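Local coordinates for 4-oxalmesaconate hydratase (Pseudomonas putida, PDB 5CGZ), which catalyses the zinc-dependent hydration of 4-carboxy-2-hydroxymuconate (the enol of oxalomesaconate) to 4-carboxy-4-hydroxy-2-oxoadipate, the third step of gallate degradation, at residues A31-C36 with Y102-P107. Numbering follows the deposited sequence.
Sequences AMHVVC and YRRVQP
The imidazole of H33 meets two neighbouring side chains at the end of helix 92-105, V105 and R104. V105 gives one methyl. Its CG2 lies 4.0 Å from CD2 of H33 and 4.1 Å from CB of H33, so it lies obliquely against CB and the CD2 side of the ring. R104 reaches the outer part of the ring. Its NH2 comes to 3.6 Å from H33 NE2, with NE2 at the edge of the guanidinium and in its plane. Ring and guanidinium stand nearly perpendicular, 84° apart, so they do not stack. The link between the two polar ends is E79, on strand 76-80. E79 OE1 is hydrogen-bonded to H33 NE2 and also forms a salt bridge with R104 NH2. The shared carboxylate probably offsets the positive charge of the guanidinium, and any on the imidazole, and lets the two nitrogen groups lie close together. H33 ND1 bonds to S77 OG on the same strand, so both ring nitrogens have a partner there, which restrains the ring's rotation. The contact joins a helix to an inner strand of the Rossmann-like sheet, in which strand 31-36 lies between strands 3-8 and 76-80, all three parallel. The CB of H33 points toward the helix, and CG anti to the backbone N (chi1 -174°) places the ring beside V105 CG2. The R104 chain starts extended and bends at chi3 (79°), which brings NH2 to the ring. A leucine in place of H33 would probably leave E79 and S77 without their imidazole partner and V105 CG2 without the ring it packs on. The helix closes just past these residues. Q106 N still bonds to Y102 O, but Q106 itself has positive phi. The carbonyl O of V105 is hydrogen-bonded to S3 OG on strand 3-8.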
loop_
_atom_site.group_PDB
_atom_site.type_symbol
_atom_site.label_atom_id
_atom_site.label_comp_id
_atom_site.label_asym_id
_atom_site.label_seq_id
_atom_site.Cartn_x
_atom_site.Cartn_y
_atom_site.Cartn_z
ATOM N N ALA A 31 -32.663 17.549 -3.630
ATOM C CA ALA A 31 -32.970 17.213 -5.012
ATOM C C ALA A 31 -31.871 16.286 -5.507
ATOM O O ALA A 31 -30.771 16.728 -5.860
ATOM C CB ALA A 31 -33.070 18.467 -5.884
ATOM N N MET A 32 -32.160 14.991 -5.490
ATOM C CA MET A 32 -31.192 13.993 -5.908
ATOM C C MET A 32 -31.250 13.816 -7.415
ATOM O O MET A 32 -32.314 13.550 -7.966
ATOM C CB MET A 32 -31.455 12.663 -5.200
ATOM C CG MET A 32 -31.306 12.731 -3.671
ATOM S SD MET A 32 -29.652 13.255 -3.144
ATOM C CE MET A 32 -28.635 12.028 -3.984
ATOM N N HIS A 33 -30.107 13.971 -8.078
ATOM C CA HIS A 33 -30.028 13.761 -9.524
ATOM C C HIS A 33 -29.069 12.630 -9.884
ATOM O O HIS A 33 -27.949 12.562 -9.369
ATOM C CB HIS A 33 -29.586 15.042 -10.237
ATOM C CG HIS A 33 -29.627 14.931 -11.731
ATOM N ND1 HIS A 33 -30.789 14.661 -12.427
ATOM C CD2 HIS A 33 -28.647 15.030 -12.663
ATOM C CE1 HIS A 33 -30.524 14.607 -13.721
ATOM N NE2 HIS A 33 -29.230 14.827 -13.892
ATOM N N VAL A 34 -29.504 11.764 -10.789
ATOM C CA VAL A 34 -28.699 10.642 -11.249
ATOM C C VAL A 34 -28.340 10.802 -12.725
ATOM O O VAL A 34 -29.217 11.028 -13.567
ATOM C CB VAL A 34 -29.441 9.306 -11.048
ATOM C CG1 VAL A 34 -28.637 8.131 -11.608
ATOM C CG2 VAL A 34 -29.734 9.089 -9.577
ATOM N N VAL A 35 -27.050 10.705 -13.032
ATOM C CA VAL A 35 -26.608 10.551 -14.413
ATOM C C VAL A 35 -26.216 9.092 -14.661
ATOM O O VAL A 35 -25.321 8.567 -13.993
ATOM C CB VAL A 35 -25.403 11.444 -14.755
ATOM C CG1 VAL A 35 -24.883 11.111 -16.151
ATOM C CG2 VAL A 35 -25.763 12.917 -14.653
ATOM N N CYS A 36 -26.893 8.445 -15.610
ATOM C CA CYS A 36 -26.493 7.127 -16.101
ATOM C C CYS A 36 -25.728 7.288 -17.403
ATOM O O CYS A 36 -26.308 7.664 -18.420
ATOM C CB CYS A 36 -27.704 6.230 -16.328
ATOM S SG CYS A 36 -28.689 5.911 -14.864
ATOM N N TYR A 102 -22.882 19.340 -13.330
ATOM C CA TYR A 102 -22.392 19.873 -12.057
ATOM C C TYR A 102 -22.782 21.334 -11.878
ATOM O O TYR A 102 -23.243 21.737 -10.809
ATOM C CB TYR A 102 -20.868 19.759 -11.961
ATOM C CG TYR A 102 -20.322 18.472 -11.361
ATOM C CD1 TYR A 102 -20.137 18.345 -9.986
ATOM C CD2 TYR A 102 -19.937 17.407 -12.175
ATOM C CE1 TYR A 102 -19.605 17.173 -9.430
ATOM C CE2 TYR A 102 -19.398 16.229 -11.630
ATOM C CZ TYR A 102 -19.240 16.124 -10.259
ATOM O OH TYR A 102 -18.715 14.971 -9.718
ATOM N N ARG A 103 -22.563 22.133 -12.920
ATOM C CA ARG A 103 -22.856 23.564 -12.851
ATOM C C ARG A 103 -24.356 23.804 -12.608
ATOM O O ARG A 103 -24.737 24.715 -11.881
ATOM C CB ARG A 103 -22.389 24.267 -14.133
ATOM C CG ARG A 103 -20.867 24.441 -14.265
ATOM C CD ARG A 103 -20.390 25.592 -13.413
ATOM N NE ARG A 103 -18.942 25.788 -13.402
ATOM C CZ ARG A 103 -18.266 26.538 -14.272
ATOM N NH1 ARG A 103 -18.901 27.156 -15.266
ATOM N NH2 ARG A 103 -16.944 26.666 -14.151
ATOM N N ARG A 104 -25.198 22.964 -13.198
ATOM C CA ARG A 104 -26.646 23.097 -13.049
ATOM C C ARG A 104 -27.151 22.578 -11.698
ATOM O O ARG A 104 -27.958 23.216 -11.033
ATOM C CB ARG A 104 -27.353 22.356 -14.187
ATOM C CG ARG A 104 -28.863 22.446 -14.148
ATOM C CD ARG A 104 -29.495 21.654 -15.289
ATOM N NE ARG A 104 -29.530 20.214 -15.027
ATOM C CZ ARG A 104 -28.860 19.305 -15.735
ATOM N NH1 ARG A 104 -28.091 19.681 -16.755
ATOM N NH2 ARG A 104 -28.959 18.017 -15.426
ATOM N N VAL A 105 -26.667 21.413 -11.291
ATOM C CA VAL A 105 -27.151 20.780 -10.075
ATOM C C VAL A 105 -26.518 21.376 -8.810
ATOM O O VAL A 105 -27.160 21.444 -7.760
ATOM C CB VAL A 105 -26.889 19.255 -10.118
ATOM C CG1 VAL A 105 -27.177 18.615 -8.755
ATOM C CG2 VAL A 105 -27.723 18.610 -11.225
ATOM N N GLN A 106 -25.266 21.814 -8.919
ATOM C CA GLN A 106 -24.515 22.310 -7.761
ATOM C C GLN A 106 -24.591 21.337 -6.572
ATOM O O GLN A 106 -24.989 21.714 -5.471
ATOM C CB GLN A 106 -25.036 23.691 -7.350
ATOM C CG GLN A 106 -24.820 24.783 -8.409
ATOM C CD GLN A 106 -23.393 25.311 -8.417
ATOM O OE1 GLN A 106 -22.687 25.234 -7.412
ATOM N NE2 GLN A 106 -22.960 25.842 -9.557
ATOM N N PRO A 107 -24.206 20.073 -6.791
ATOM C CA PRO A 107 -24.425 19.052 -5.753
ATOM C C PRO A 107 -23.608 19.283 -4.478
ATOM O O PRO A 107 -22.496 19.819 -4.538
ATOM C CB PRO A 107 -23.993 17.756 -6.446
ATOM C CG PRO A 107 -22.965 18.205 -7.467
ATOM C CD PRO A 107 -23.464 19.549 -7.956
#